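Local coordinates for protein 2-oxo-1,2-dihydroquinoline 8-monooxygenase, oxygenase component (Pseudomonas putida, PDB 1Z02) that hydroxylates 2-oxo-1,2-dihydroquinoline at carbon 8, as the oxygenase component of a monooxygenase with a Rieske [2Fe-2S] cluster and a mononuclear iron site, at residues Q57-Q62 with G436-Q441; P67-R72 with L80-L85; T99-S104 with T111-T116; G135-P140 with R153-P158. All coordinates share one frame; numbering follows the deposited sequence.

Contact 1 (Q57-Q62 with G436-Q441)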
loop_
_atom_site.group_PDB
_atom_site.type_symbol
_atom_site.label_atom_id
_atom_site.label_comp_id
_atom_site.label_asym_id
_atom_site.label_seq_id
_atom_site.Cartn_x
_atom_site.Cartn_y
_atom_site.Cartn_z
ATOM N N GLN A 57 -18.693 18.408 21.631
ATOM C CA GLN A 57 -17.981 17.910 20.466
ATOM C C GLN A 57 -17.331 16.573 20.824
ATOM O O GLN A 57 -16.930 16.351 21.969
ATOM C CB GLN A 57 -16.914 18.910 20.020
ATOM C CG GLN A 57 -16.337 18.592 18.648
ATOM C CD GLN A 57 -15.339 19.619 18.172
ATOM O OE1 GLN A 57 -15.239 20.712 18.732
ATOM N NE2 GLN A 57 -14.598 19.281 17.121
ATOM N N VAL A 58 -17.260 15.679 19.843
ATOM C CA VAL A 58 -16.660 14.362 20.022
ATOM C C VAL A 58 -15.566 14.232 18.982
ATOM O O VAL A 58 -15.747 14.641 17.840
ATOM C CB VAL A 58 -17.699 13.239 19.813
ATOM C CG1 VAL A 58 -17.007 11.866 19.828
ATOM C CG2 VAL A 58 -18.749 13.308 20.917
ATOM N N GLN A 59 -14.430 13.665 19.371
ATOM C CA GLN A 59 -13.314 13.519 18.444
ATOM C C GLN A 59 -12.483 12.267 18.718
ATOM O O GLN A 59 -12.130 11.984 19.865
ATOM C CB GLN A 59 -12.404 14.747 18.531
ATOM C CG GLN A 59 -11.208 14.687 17.593
ATOM C CD GLN A 59 -11.597 14.862 16.143
ATOM O OE1 GLN A 59 -12.139 15.897 15.760
ATOM N NE2 GLN A 59 -11.316 13.852 15.322
ATOM N N GLY A 60 -12.168 11.527 17.662
ATOM C CA GLY A 60 -11.366 10.327 17.819
ATOM C C GLY A 60 -9.932 10.543 17.365
ATOM O O GLY A 60 -9.684 11.251 16.379
ATOM N N ILE A 61 -8.988 9.947 18.091
ATOM C CA ILE A 61 -7.558 10.029 17.785
ATOM C C ILE A 61 -6.937 8.653 18.024
ATOM O O ILE A 61 -7.640 7.682 18.330
ATOM C CB ILE A 61 -6.829 11.055 18.701
ATOM C CG1 ILE A 61 -6.977 10.646 20.168
ATOM C CG2 ILE A 61 -7.399 12.435 18.487
ATOM C CD1 ILE A 61 -6.342 11.625 21.143
ATOM N N GLN A 62 -5.623 8.564 17.871
ATOM C CA GLN A 62 -4.919 7.308 18.109
ATOM C C GLN A 62 -3.521 7.621 18.629
ATOM O O GLN A 62 -2.772 8.376 18.004
ATOM C CB GLN A 62 -4.824 6.463 16.821
ATOM C CG GLN A 62 -4.394 5.021 17.099
ATOM C CD GLN A 62 -4.325 4.141 15.863
ATOM O OE1 GLN A 62 -4.282 2.921 15.975
ATOM N NE2 GLN A 62 -4.294 4.749 14.686
ATOM N N GLY A 436 -3.070 9.657 8.664
ATOM C CA GLY A 436 -3.388 10.754 9.559
ATOM C C GLY A 436 -3.456 10.489 11.053
ATOM O O GLY A 436 -2.889 9.523 11.560
ATOM N N TYR A 437 -4.170 11.366 11.758
ATOM C CA TYR A 437 -4.295 11.278 13.209
ATOM C C TYR A 437 -5.740 11.406 13.688
ATOM O O TYR A 437 -6.249 10.531 14.392
ATOM C CB TYR A 437 -3.423 12.375 13.825
ATOM C CG TYR A 437 -3.548 12.540 15.320
ATOM C CD1 TYR A 437 -3.189 11.513 16.192
ATOM C CD2 TYR A 437 -4.013 13.738 15.866
ATOM C CE1 TYR A 437 -3.292 11.681 17.575
ATOM C CE2 TYR A 437 -4.113 13.911 17.229
ATOM C CZ TYR A 437 -3.752 12.887 18.081
ATOM O OH TYR A 437 -3.825 13.092 19.440
ATOM N N LYS A 438 -6.398 12.501 13.306
ATOM C CA LYS A 438 -7.786 12.730 13.697
ATOM C C LYS A 438 -8.740 11.890 12.851
ATOM O O LYS A 438 -8.713 11.953 11.619
ATOM C CB LYS A 438 -8.119 14.222 13.565
ATOM C CG LYS A 438 -7.270 15.095 14.487
ATOM C CD LYS A 438 -7.425 16.591 14.209
ATOM C CE LYS A 438 -8.709 17.151 14.783
ATOM N NZ LYS A 438 -8.736 18.643 14.647
ATOM N N VAL A 439 -9.573 11.095 13.516
ATOM C CA VAL A 439 -10.525 10.247 12.814
ATOM C C VAL A 439 -11.552 11.076 12.052
ATOM O O VAL A 439 -12.163 11.998 12.607
ATOM C CB VAL A 439 -11.261 9.308 13.797
ATOM C CG1 VAL A 439 -12.264 8.447 13.050
ATOM C CG2 VAL A 439 -10.260 8.431 14.517
ATOM N N GLU A 440 -11.727 10.743 10.773
ATOM C CA GLU A 440 -12.669 11.438 9.901
ATOM C C GLU A 440 -14.079 11.005 10.271
ATOM O O GLU A 440 -14.343 9.814 10.463
ATOM C CB GLU A 440 -12.388 11.087 8.439
ATOM C CG GLU A 440 -12.796 12.176 7.455
ATOM C CD GLU A 440 -12.629 11.749 6.014
ATOM O OE1 GLU A 440 -12.710 12.615 5.118
ATOM O OE2 GLU A 440 -12.420 10.544 5.777
ATOM N N GLN A 441 -14.992 11.968 10.357
ATOM C CA GLN A 441 -16.356 11.653 10.740
ATOM C C GLN A 441 -17.392 11.439 9.643
ATOM O O GLN A 441 -17.248 11.883 8.506
ATOM C CB GLN A 441 -16.853 12.687 11.748
ATOM C CG GLN A 441 -15.980 12.715 12.992
ATOM C CD GLN A 441 -16.524 13.595 14.092
ATOM O OE1 GLN A 441 -15.881 13.777 15.126
ATOM N NE2 GLN A 441 -17.716 14.139 13.884
HETATM O O HOH W 1 -11.580 18.319 16.536
HETATM O O HOH W 2 -12.302 14.769 12.474
HETATM O O HOH W 3 -13.578 11.849 15.082
#

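Contact 2 (P67-R72 with L80-L85). With FES (Fe2/s2 (inorganic) cluster), chain H.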
loop_
_atom_site.group_PDB
_atom_site.type_symbol
_atom_site.label_atom_id
_atom_site.label_comp_id
_atom_site.label_asym_id
_atom_site.label_seq_id
_atom_site.Cartn_x
_atom_site.Cartn_y
_atom_site.Cartn_z
ATOM N N PRO A 67 -6.766 3.412 20.048
ATOM C CA PRO A 67 -7.803 4.312 19.540
ATOM C C PRO A 67 -8.529 4.953 20.733
ATOM O O PRO A 67 -9.006 4.257 21.639
ATOM C CB PRO A 67 -8.696 3.381 18.718
ATOM C CG PRO A 67 -8.549 2.070 19.405
ATOM C CD PRO A 67 -7.091 2.003 19.766
ATOM N N ILE A 68 -8.604 6.278 20.727
ATOM C CA ILE A 68 -9.226 7.023 21.818
ATOM C C ILE A 68 -10.256 8.030 21.313
ATOM O O ILE A 68 -10.032 8.715 20.321
ATOM C CB ILE A 68 -8.144 7.801 22.606
ATOM C CG1 ILE A 68 -7.119 6.822 23.190
ATOM C CG2 ILE A 68 -8.784 8.614 23.720
ATOM C CD1 ILE A 68 -5.867 7.478 23.796
ATOM N N VAL A 69 -11.384 8.123 22.007
ATOM C CA VAL A 69 -12.426 9.065 21.644
ATOM C C VAL A 69 -12.639 10.014 22.823
ATOM O O VAL A 69 -12.674 9.586 23.984
ATOM C CB VAL A 69 -13.742 8.334 21.294
ATOM C CG1 VAL A 69 -14.191 7.478 22.471
ATOM C CG2 VAL A 69 -14.820 9.344 20.903
ATOM N N LEU A 70 -12.747 11.306 22.525
ATOM C CA LEU A 70 -12.939 12.310 23.571
ATOM C C LEU A 70 -14.221 13.105 23.361
ATOM O O LEU A 70 -14.658 13.327 22.228
ATOM C CB LEU A 70 -11.760 13.294 23.617
ATOM C CG LEU A 70 -10.329 12.794 23.839
ATOM C CD1 LEU A 70 -9.740 12.300 22.537
ATOM C CD2 LEU A 70 -9.497 13.921 24.396
ATOM N N ARG A 71 -14.820 13.520 24.469
ATOM C CA ARG A 71 -16.038 14.319 24.431
ATOM C C ARG A 71 -16.038 15.312 25.579
ATOM O O ARG A 71 -15.630 14.977 26.691
ATOM C CB ARG A 71 -17.292 13.442 24.543
ATOM C CG ARG A 71 -18.585 14.265 24.495
ATOM C CD ARG A 71 -19.811 13.477 24.910
ATOM N NE ARG A 71 -21.011 14.311 24.844
ATOM C CZ ARG A 71 -22.163 14.029 25.451
ATOM N NH1 ARG A 71 -23.197 14.849 25.328
ATOM N NH2 ARG A 71 -22.284 12.936 26.193
ATOM N N ARG A 72 -16.476 16.538 25.312
ATOM C CA ARG A 72 -16.536 17.542 26.369
ATOM C C ARG A 72 -17.987 17.706 26.796
ATOM O O ARG A 72 -18.853 17.978 25.968
ATOM C CB ARG A 72 -16.003 18.893 25.895
ATOM C CG ARG A 72 -16.019 19.961 26.996
ATOM C CD ARG A 72 -15.729 21.358 26.450
ATOM N NE ARG A 72 -14.407 21.476 25.828
ATOM C CZ ARG A 72 -13.259 21.525 26.500
ATOM N NH1 ARG A 72 -12.112 21.627 25.848
ATOM N NH2 ARG A 72 -13.254 21.482 27.827
ATOM N N LEU A 80 -12.242 7.772 26.344
ATOM C CA LEU A 80 -12.507 6.334 26.401
ATOM C C LEU A 80 -11.847 5.699 25.178
ATOM O O LEU A 80 -11.373 6.406 24.279
ATOM C CB LEU A 80 -14.014 6.038 26.353
ATOM C CG LEU A 80 -14.931 6.440 27.507
ATOM C CD1 LEU A 80 -15.035 7.949 27.576
ATOM C CD2 LEU A 80 -16.319 5.830 27.292
ATOM N N LYS A 81 -11.807 4.371 25.143
ATOM C CA LYS A 81 -11.213 3.698 24.001
ATOM C C LYS A 81 -12.206 3.778 22.855
ATOM O O LYS A 81 -13.375 3.433 23.016
ATOM C CB LYS A 81 -10.909 2.237 24.310
ATOM C CG LYS A 81 -10.195 1.540 23.167
ATOM C CD LYS A 81 -9.990 0.059 23.466
ATOM C CE LYS A 81 -8.975 -0.166 24.585
ATOM N NZ LYS A 81 -8.732 -1.624 24.803
ATOM N N ASP A 82 -11.733 4.236 21.701
ATOM C CA ASP A 82 -12.578 4.397 20.520
ATOM C C ASP A 82 -12.806 3.046 19.842
ATOM O O ASP A 82 -12.389 2.831 18.692
ATOM C CB ASP A 82 -11.909 5.374 19.546
ATOM C CG ASP A 82 -12.880 5.946 18.525
ATOM O OD1 ASP A 82 -12.401 6.598 17.577
ATOM O OD2 ASP A 82 -14.110 5.746 18.681
ATOM N N GLN A 83 -13.481 2.147 20.553
ATOM C CA GLN A 83 -13.758 0.800 20.041
ATOM C C GLN A 83 -14.940 0.170 20.769
ATOM O O GLN A 83 -14.860 -0.135 21.954
ATOM C CB GLN A 83 -12.537 -0.108 20.219
ATOM C CG GLN A 83 -12.757 -1.540 19.717
ATOM C CD GLN A 83 -11.686 -2.501 20.207
ATOM O OE1 GLN A 83 -11.589 -2.790 21.407
ATOM N NE2 GLN A 83 -10.869 -2.997 19.282
ATOM N N CYS A 84 -16.040 -0.021 20.056
ATOM C CA CYS A 84 -17.226 -0.620 20.645
ATOM C C CYS A 84 -16.939 -2.091 20.917
ATOM O O CYS A 84 -16.355 -2.766 20.064
ATOM C CB CYS A 84 -18.408 -0.493 19.689
ATOM S SG CYS A 84 -19.941 -1.158 20.386
ATOM N N LEU A 85 -17.354 -2.568 22.098
ATOM C CA LEU A 85 -17.162 -3.958 22.537
ATOM C C LEU A 85 -17.965 -4.928 21.720
ATOM O O LEU A 85 -17.636 -6.111 21.660
ATOM C CB LEU A 85 -17.663 -4.189 23.957
ATOM C CG LEU A 85 -17.493 -3.194 25.066
ATOM C CD1 LEU A 85 -18.110 -3.695 26.362
ATOM C CD2 LEU A 85 -16.051 -2.958 25.193
HETATM FE FE1 FES H . -22.956 -2.952 17.647
HETATM FE FE2 FES H . -21.347 -0.999 18.398
HETATM S S1 FES H . -23.323 -1.432 19.160
HETATM S S2 FES H . -20.931 -2.444 16.785
#

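Contact 3 (T99-S104 with T111-T116)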
loop_
_atom_site.group_PDB
_atom_site.type_symbol
_atom_site.label_atom_id
_atom_site.label_comp_id
_atom_site.label_asym_id
_atom_site.label_seq_id
_atom_site.Cartn_x
_atom_site.Cartn_y
_atom_site.Cartn_z
ATOM N N THR A 99 -27.273 11.265 26.453
ATOM C CA THR A 99 -27.281 11.934 27.751
ATOM C C THR A 99 -25.937 12.607 27.996
ATOM O O THR A 99 -24.988 12.399 27.246
ATOM C CB THR A 99 -27.572 10.944 28.909
ATOM O OG1 THR A 99 -26.538 9.954 28.976
ATOM C CG2 THR A 99 -28.921 10.267 28.705
ATOM N N LYS A 100 -25.875 13.414 29.050
ATOM C CA LYS A 100 -24.670 14.142 29.420
ATOM C C LYS A 100 -23.571 13.263 30.007
ATOM O O LYS A 100 -22.417 13.677 30.076
ATOM C CB LYS A 100 -25.016 15.224 30.445
ATOM C CG LYS A 100 -25.791 16.411 29.897
ATOM C CD LYS A 100 -24.914 17.272 29.009
ATOM C CE LYS A 100 -25.589 18.591 28.714
ATOM N NZ LYS A 100 -26.955 18.404 28.155
ATOM N N SER A 101 -23.924 12.055 30.433
ATOM C CA SER A 101 -22.949 11.166 31.043
ATOM C C SER A 101 -22.570 9.943 30.216
ATOM O O SER A 101 -21.855 9.071 30.705
ATOM C CB SER A 101 -23.481 10.694 32.393
ATOM O OG SER A 101 -24.623 9.872 32.208
ATOM N N THR A 102 -23.025 9.867 28.972
ATOM C CA THR A 102 -22.713 8.698 28.159
ATOM C C THR A 102 -22.341 9.016 26.721
ATOM O O THR A 102 -22.376 10.166 26.288
ATOM C CB THR A 102 -23.919 7.729 28.102
ATOM O OG1 THR A 102 -25.003 8.353 27.388
ATOM C CG2 THR A 102 -24.378 7.371 29.507
ATOM N N ILE A 103 -21.967 7.963 26.001
ATOM C CA ILE A 103 -21.652 8.033 24.580
ATOM C C ILE A 103 -22.099 6.682 24.037
ATOM O O ILE A 103 -21.823 5.643 24.637
ATOM C CB ILE A 103 -20.135 8.258 24.280
ATOM C CG1 ILE A 103 -19.952 8.427 22.765
ATOM C CG2 ILE A 103 -19.292 7.098 24.814
ATOM C CD1 ILE A 103 -18.566 8.712 22.314
ATOM N N SER A 104 -22.817 6.688 22.921
ATOM C CA SER A 104 -23.296 5.440 22.363
ATOM C C SER A 104 -22.646 5.103 21.047
ATOM O O SER A 104 -22.116 5.976 20.358
ATOM C CB SER A 104 -24.806 5.500 22.156
ATOM O OG SER A 104 -25.471 5.754 23.377
ATOM N N THR A 111 -24.068 1.439 24.816
ATOM C CA THR A 111 -23.829 2.732 25.450
ATOM C C THR A 111 -22.893 2.649 26.644
ATOM O O THR A 111 -23.027 1.766 27.500
ATOM C CB THR A 111 -25.167 3.365 25.877
ATOM O OG1 THR A 111 -26.056 3.401 24.750
ATOM C CG2 THR A 111 -24.951 4.771 26.371
ATOM N N PHE A 112 -21.946 3.581 26.704
ATOM C CA PHE A 112 -20.962 3.569 27.777
ATOM C C PHE A 112 -20.943 4.828 28.630
ATOM O O PHE A 112 -21.200 5.932 28.144
ATOM C CB PHE A 112 -19.564 3.321 27.195
ATOM C CG PHE A 112 -19.520 2.182 26.225
ATOM C CD1 PHE A 112 -19.733 2.400 24.873
ATOM C CD2 PHE A 112 -19.325 0.882 26.670
ATOM C CE1 PHE A 112 -19.759 1.337 23.972
ATOM C CE2 PHE A 112 -19.348 -0.188 25.782
ATOM C CZ PHE A 112 -19.566 0.039 24.428
ATOM N N ASP A 113 -20.640 4.640 29.910
ATOM C CA ASP A 113 -20.568 5.743 30.857
ATOM C C ASP A 113 -19.246 6.476 30.650
ATOM O O ASP A 113 -18.183 5.864 30.670
ATOM C CB ASP A 113 -20.651 5.209 32.280
ATOM C CG ASP A 113 -20.692 6.311 33.295
ATOM O OD1 ASP A 113 -21.501 7.203 33.179
ATOM O OD2 ASP A 113 -19.921 6.327 34.232
ATOM N N LEU A 114 -19.319 7.784 30.438
ATOM C CA LEU A 114 -18.124 8.584 30.202
ATOM C C LEU A 114 -17.099 8.504 31.320
ATOM O O LEU A 114 -15.899 8.554 31.068
ATOM C CB LEU A 114 -18.502 10.046 29.985
ATOM C CG LEU A 114 -19.235 10.364 28.681
ATOM C CD1 LEU A 114 -19.637 11.831 28.682
ATOM C CD2 LEU A 114 -18.341 10.058 27.497
ATOM N N GLU A 115 -17.566 8.380 32.553
ATOM C CA GLU A 115 -16.671 8.329 33.698
ATOM C C GLU A 115 -15.975 7.003 33.943
ATOM O O GLU A 115 -14.767 6.957 34.119
ATOM C CB GLU A 115 -17.435 8.681 34.969
ATOM C CG GLU A 115 -16.567 8.633 36.203
ATOM C CD GLU A 115 -16.182 10.007 36.651
ATOM O OE1 GLU A 115 -17.097 10.775 36.991
ATOM O OE2 GLU A 115 -14.980 10.331 36.657
ATOM N N THR A 116 -16.752 5.928 33.984
ATOM C CA THR A 116 -16.217 4.613 34.280
ATOM C C THR A 116 -16.014 3.732 33.070
ATOM O O THR A 116 -15.298 2.741 33.148
ATOM C CB THR A 116 -17.149 3.866 35.262
ATOM O OG1 THR A 116 -18.418 3.607 34.634
ATOM C CG2 THR A 116 -17.375 4.710 36.505
HETATM O O HOH W 4 -24.377 7.210 32.995
#

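Contact 4 (G135-P140 with R153-P158)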
loop_
_atom_site.group_PDB
_atom_site.type_symbol
_atom_site.label_atom_id
_atom_site.label_comp_id
_atom_site.label_asym_id
_atom_site.label_seq_id
_atom_site.Cartn_x
_atom_site.Cartn_y
_atom_site.Cartn_z
ATOM N N GLY A 135 -17.183 -3.147 30.041
ATOM C CA GLY A 135 -17.162 -1.778 29.561
ATOM C C GLY A 135 -15.876 -1.519 28.800
ATOM O O GLY A 135 -15.069 -2.435 28.599
ATOM N N VAL A 136 -15.680 -0.281 28.360
ATOM C CA VAL A 136 -14.466 0.075 27.630
ATOM C C VAL A 136 -13.483 0.786 28.544
ATOM O O VAL A 136 -13.860 1.323 29.587
ATOM C CB VAL A 136 -14.763 0.989 26.421
ATOM C CG1 VAL A 136 -15.575 0.232 25.383
ATOM C CG2 VAL A 136 -15.511 2.230 26.872
ATOM N N THR A 137 -12.216 0.779 28.150
ATOM C CA THR A 137 -11.171 1.414 28.940
ATOM C C THR A 137 -11.363 2.931 29.045
ATOM O O THR A 137 -11.827 3.578 28.099
ATOM C CB THR A 137 -9.776 1.147 28.319
ATOM O OG1 THR A 137 -9.607 -0.261 28.108
ATOM C CG2 THR A 137 -8.661 1.645 29.251
ATOM N N THR A 138 -11.014 3.491 30.199
ATOM C CA THR A 138 -11.096 4.933 30.399
ATOM C C THR A 138 -9.677 5.474 30.440
ATOM O O THR A 138 -8.762 4.792 30.890
ATOM C CB THR A 138 -11.769 5.322 31.746
ATOM O OG1 THR A 138 -10.971 4.844 32.834
ATOM C CG2 THR A 138 -13.170 4.743 31.846
ATOM N N TYR A 139 -9.490 6.701 29.972
ATOM C CA TYR A 139 -8.170 7.317 29.992
ATOM C C TYR A 139 -8.231 8.643 30.740
ATOM O O TYR A 139 -8.980 9.549 30.368
ATOM C CB TYR A 139 -7.659 7.526 28.566
ATOM C CG TYR A 139 -7.601 6.236 27.788
ATOM C CD1 TYR A 139 -8.641 5.862 26.944
ATOM C CD2 TYR A 139 -6.547 5.344 27.969
ATOM C CE1 TYR A 139 -8.633 4.628 26.305
ATOM C CE2 TYR A 139 -6.533 4.107 27.337
ATOM C CZ TYR A 139 -7.581 3.759 26.508
ATOM O OH TYR A 139 -7.570 2.534 25.884
ATOM N N PRO A 140 -7.444 8.771 31.820
ATOM C CA PRO A 140 -7.438 10.005 32.607
ATOM C C PRO A 140 -7.122 11.219 31.752
ATOM O O PRO A 140 -6.213 11.174 30.929
ATOM C CB PRO A 140 -6.351 9.750 33.648
ATOM C CG PRO A 140 -6.396 8.279 33.842
ATOM C CD PRO A 140 -6.557 7.759 32.422
ATOM N N ARG A 153 -2.942 4.480 28.676
ATOM C CA ARG A 153 -2.514 3.324 29.452
ATOM C C ARG A 153 -3.032 1.990 28.938
ATOM O O ARG A 153 -3.957 1.938 28.124
ATOM C CB ARG A 153 -2.977 3.499 30.903
ATOM C CG ARG A 153 -4.476 3.727 31.007
ATOM C CD ARG A 153 -4.993 3.608 32.422
ATOM N NE ARG A 153 -6.422 3.908 32.500
ATOM C CZ ARG A 153 -7.116 3.924 33.634
ATOM N NH1 ARG A 153 -8.411 4.209 33.619
ATOM N NH2 ARG A 153 -6.511 3.651 34.787
ATOM N N GLU A 154 -2.427 0.911 29.428
ATOM C CA GLU A 154 -2.854 -0.435 29.063
ATOM C C GLU A 154 -4.173 -0.661 29.793
ATOM O O GLU A 154 -4.436 -0.033 30.825
ATOM C CB GLU A 154 -1.839 -1.477 29.539
ATOM C CG GLU A 154 -0.394 -1.178 29.200
ATOM C CD GLU A 154 0.553 -2.189 29.811
ATOM O OE1 GLU A 154 0.735 -3.274 29.226
ATOM O OE2 GLU A 154 1.102 -1.900 30.890
ATOM N N ASP A 155 -4.983 -1.577 29.276
ATOM C CA ASP A 155 -6.287 -1.885 29.864
ATOM C C ASP A 155 -6.252 -2.202 31.352
ATOM O O ASP A 155 -7.188 -1.876 32.087
ATOM C CB ASP A 155 -6.922 -3.068 29.129
ATOM C CG ASP A 155 -7.300 -2.735 27.699
ATOM O OD1 ASP A 155 -7.653 -3.661 26.956
ATOM O OD2 ASP A 155 -7.258 -1.552 27.317
ATOM N N ASP A 156 -5.174 -2.834 31.804
ATOM C CA ASP A 156 -5.069 -3.225 33.208
ATOM C C ASP A 156 -4.281 -2.310 34.155
ATOM O O ASP A 156 -4.056 -2.667 35.314
ATOM C CB ASP A 156 -4.510 -4.651 33.303
ATOM C CG ASP A 156 -3.125 -4.789 32.679
ATOM O OD1 ASP A 156 -2.583 -5.922 32.681
ATOM O OD2 ASP A 156 -2.582 -3.774 32.188
ATOM N N PHE A 157 -3.858 -1.140 33.681
ATOM C CA PHE A 157 -3.116 -0.216 34.542
ATOM C C PHE A 157 -4.098 0.394 35.552
ATOM O O PHE A 157 -5.036 1.096 35.174
ATOM C CB PHE A 157 -2.463 0.880 33.695
ATOM C CG PHE A 157 -1.408 1.668 34.427
ATOM C CD1 PHE A 157 -0.090 1.223 34.472
ATOM C CD2 PHE A 157 -1.738 2.847 35.081
ATOM C CE1 PHE A 157 0.890 1.944 35.164
ATOM C CE2 PHE A 157 -0.768 3.575 35.775
ATOM C CZ PHE A 157 0.547 3.122 35.814
ATOM N N PRO A 158 -3.881 0.142 36.856
ATOM C CA PRO A 158 -4.744 0.647 37.937
ATOM C C PRO A 158 -4.907 2.158 38.017
ATOM O O PRO A 158 -3.936 2.897 37.877
ATOM C CB PRO A 158 -4.078 0.117 39.210
ATOM C CG PRO A 158 -3.263 -1.024 38.754
ATOM C CD PRO A 158 -2.725 -0.576 37.414
HETATM O O HOH W 5 -10.050 -1.537 31.213
HETATM O O HOH W 6 -5.579 0.619 26.618
#

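Contact 1 (Q57-Q62 with G436-Q441)
Gly60 O is gripped by two N-H groups that arrive from opposite faces of its carbonyl plane: Val439 N, 2.9 Å from Gly60 O in a nearly straight bond (171°), and Gln59 NE2 at 3.2 Å. The bond from Val439 ties the tail after helix 423-430 to strand 58-63, an outermost strand of a three-stranded antiparallel sheet in the Rieske domain; that from Gln59 comes from within the strand. Gln59 folds forward to the carbonyl of the next residue, the chain bending about CB-CG (chi2 71°). The same NE2 makes a weak bond to Val439 O, and one water bridges this pair while another accepts from Gly60 N and lies close to Val439 O. Val439 CG2 lies against the carbonyl of Gly60, where a CB on the glycine would be tightly placed. Tyr437 runs beside Ile61, pointing the same way, with Ile61 CB 3.6 Å from Tyr437 CZ; the phenol oxygen is hydrogen-bonded to Ala47 O. With an alanine for Tyr437, Ala47 O would probably lose this partner and a gap is likely to open beside Ile61. Gln62 O, buried with no hydrogen-bond partner, lies in the plane of the Tyr437 ring at its edge, 3.4 Å from CE1.

Contact 2 (P67-R72 with L80-L85)
Val69 and Leu80 form a hydrogen-bonded antiparallel pair in the beta hairpin of strands 66-73 and 76-81, part of the Rieske domain. Three backbone bonds hold the two segments together. Val69 N lies 2.8 Å from Leu80 O and Leu80 N lies 3.0 Å from Val69 O, closing the ring of this pair. At the end of the strand Asp82 N donates to Pro67 O over 2.7 Å, coming from well above the carbonyl plane, as the chain bends into an inverse gamma turn centred on Asp82. Weaker CA-H...O contacts fill in around the neighbouring non-hydrogen-bonded pair, with Ile68 CA facing Leu80 O and Lys81 CA facing Pro67 O.

Among the apolar contacts, Val69 CG1 packs on Leu80 CB at 4.1 Å. Nearer the start of its strand, the Pro67 ring runs alongside the aliphatic chain of Lys81, with Pro67 CG 4.1 Å from Lys81 CG. Pro67 CB also meets Asp82 CB. Asp82 carries its carboxylate anti to the backbone N (chi1 -162°), which swings the group toward Val69 and brings OD2 to 3.7 Å from Val69 CB; OD1 is hydrogen-bonded to Ser92 OG.

Metal coordination follows directly after the turn. Cys105 supplies the second protein sulfur of the cluster, and Cys84 SG binds the iron FE2 at 2.4 Å.

Contact 3 (T99-S104 with T111-T116)
Ser104 and Thr111 face each other as a non-hydrogen-bonded antiparallel pair, their hydroxyls meeting with Ser104 OG 2.8 Å from Thr111 OG1. Thr111 OG1 is also hydrogen-bonded to Gly109 O. The methyl branch of Thr111, anti to the backbone N (chi1 of OG1 -53°), leans along the same face toward Thr102, where CG2 comes within 3.6 Å of Thr102 CB; Leu280 of the second subunit covers both threonines. On the reverse face Ile103 and Leu114 meet at about a right angle, Leu114 CD2 lying 4.1 Å from Ile103 CB, while Phe112 projects from the same face beside them. Phe112 and Ile103 are joined by two backbone bonds, and Leu114 N adds a third, 2.9 Å from Ser101 O.

The Asp113 carboxylate is shared between two tasks. OD1 accepts from a water that also reaches Ser101 OG. OD2 accepts Thr116 N from above the carboxylate plane, the Asx motif, and Thr116 OG1 on its anti lone pair, two bonds that close the turn after the strand.

The arrangement is a beta hairpin, extended by strand 119-122 into an antiparallel sheet, whose connecting loop holds Cys105 and His108, ligands of the cluster, as in the cluster-binding subdomain of Rieske proteins.

Contact 4 (G135-P140 with R153-P158)
Arg153 holds Thr138 O side-on with two nitrogens, joining the segment that leads into strand 141-144 to the loop after strand 147-152, which forms a type I beta turn from Glu154 to Phe157. This is the tight part. Arg153 NE lies 3.0 Å and Arg153 NH1 2.8 Å from Thr138 O, which sits almost in the guanidinium plane, and NH1 has a further weak bond to Thr138 OG1. Pro140 CD covers one face of the guanidinium, 3.9 Å from Arg153 NE, and NH2 forms a salt bridge with Asp159. Arg153 O lies in the plane of the Tyr139 ring at its edge, 3.5 Å from CE2. With a leucine in place of Arg153, Thr138 O would probably lose both donors and Asp159 its charged mate.

The other side is looser and watery, at the exposed Asp155. Thr137 OG1 donates to Asp155 OD2 over 2.8 Å, meeting it from far above the carboxylate plane (70°), and the same oxygen takes a salt bridge from Lys81. On this open side one water donates to Asp155 O. Between the two parts another accepts from Tyr139 OH and donates to Asp155 OD2 and to Arg153 O, 2.6 Å from Arg153 O.

Overall arrangement
Contact 2 links the other three, and only contacts 2 and 3 come near the Rieske cluster, contact 4 lying away from it. The centre of contact 2 lies about 10 Å from the centres of contacts 1 and 3 and about 11 Å from that of contact 4. Strand 58-63 of contact 1 pairs with strand 66-73 through Ile61 N and Ile68 O, 2.8 Å apart. Arg71 NH2 bonds Thr99 O at 3.0 Å, linking contacts 2 and 3, and Lys81 N lies 3.1 Å from Thr137 O of contact 4. Contact 2 carries the cluster ligand Cys84; the Phe112 side chain of contact 3 is about 6 Å from the cluster, whereas that of Val58 in contact 1 is about 14 Å from it. Contacts 2 and 3 both touch the second subunit.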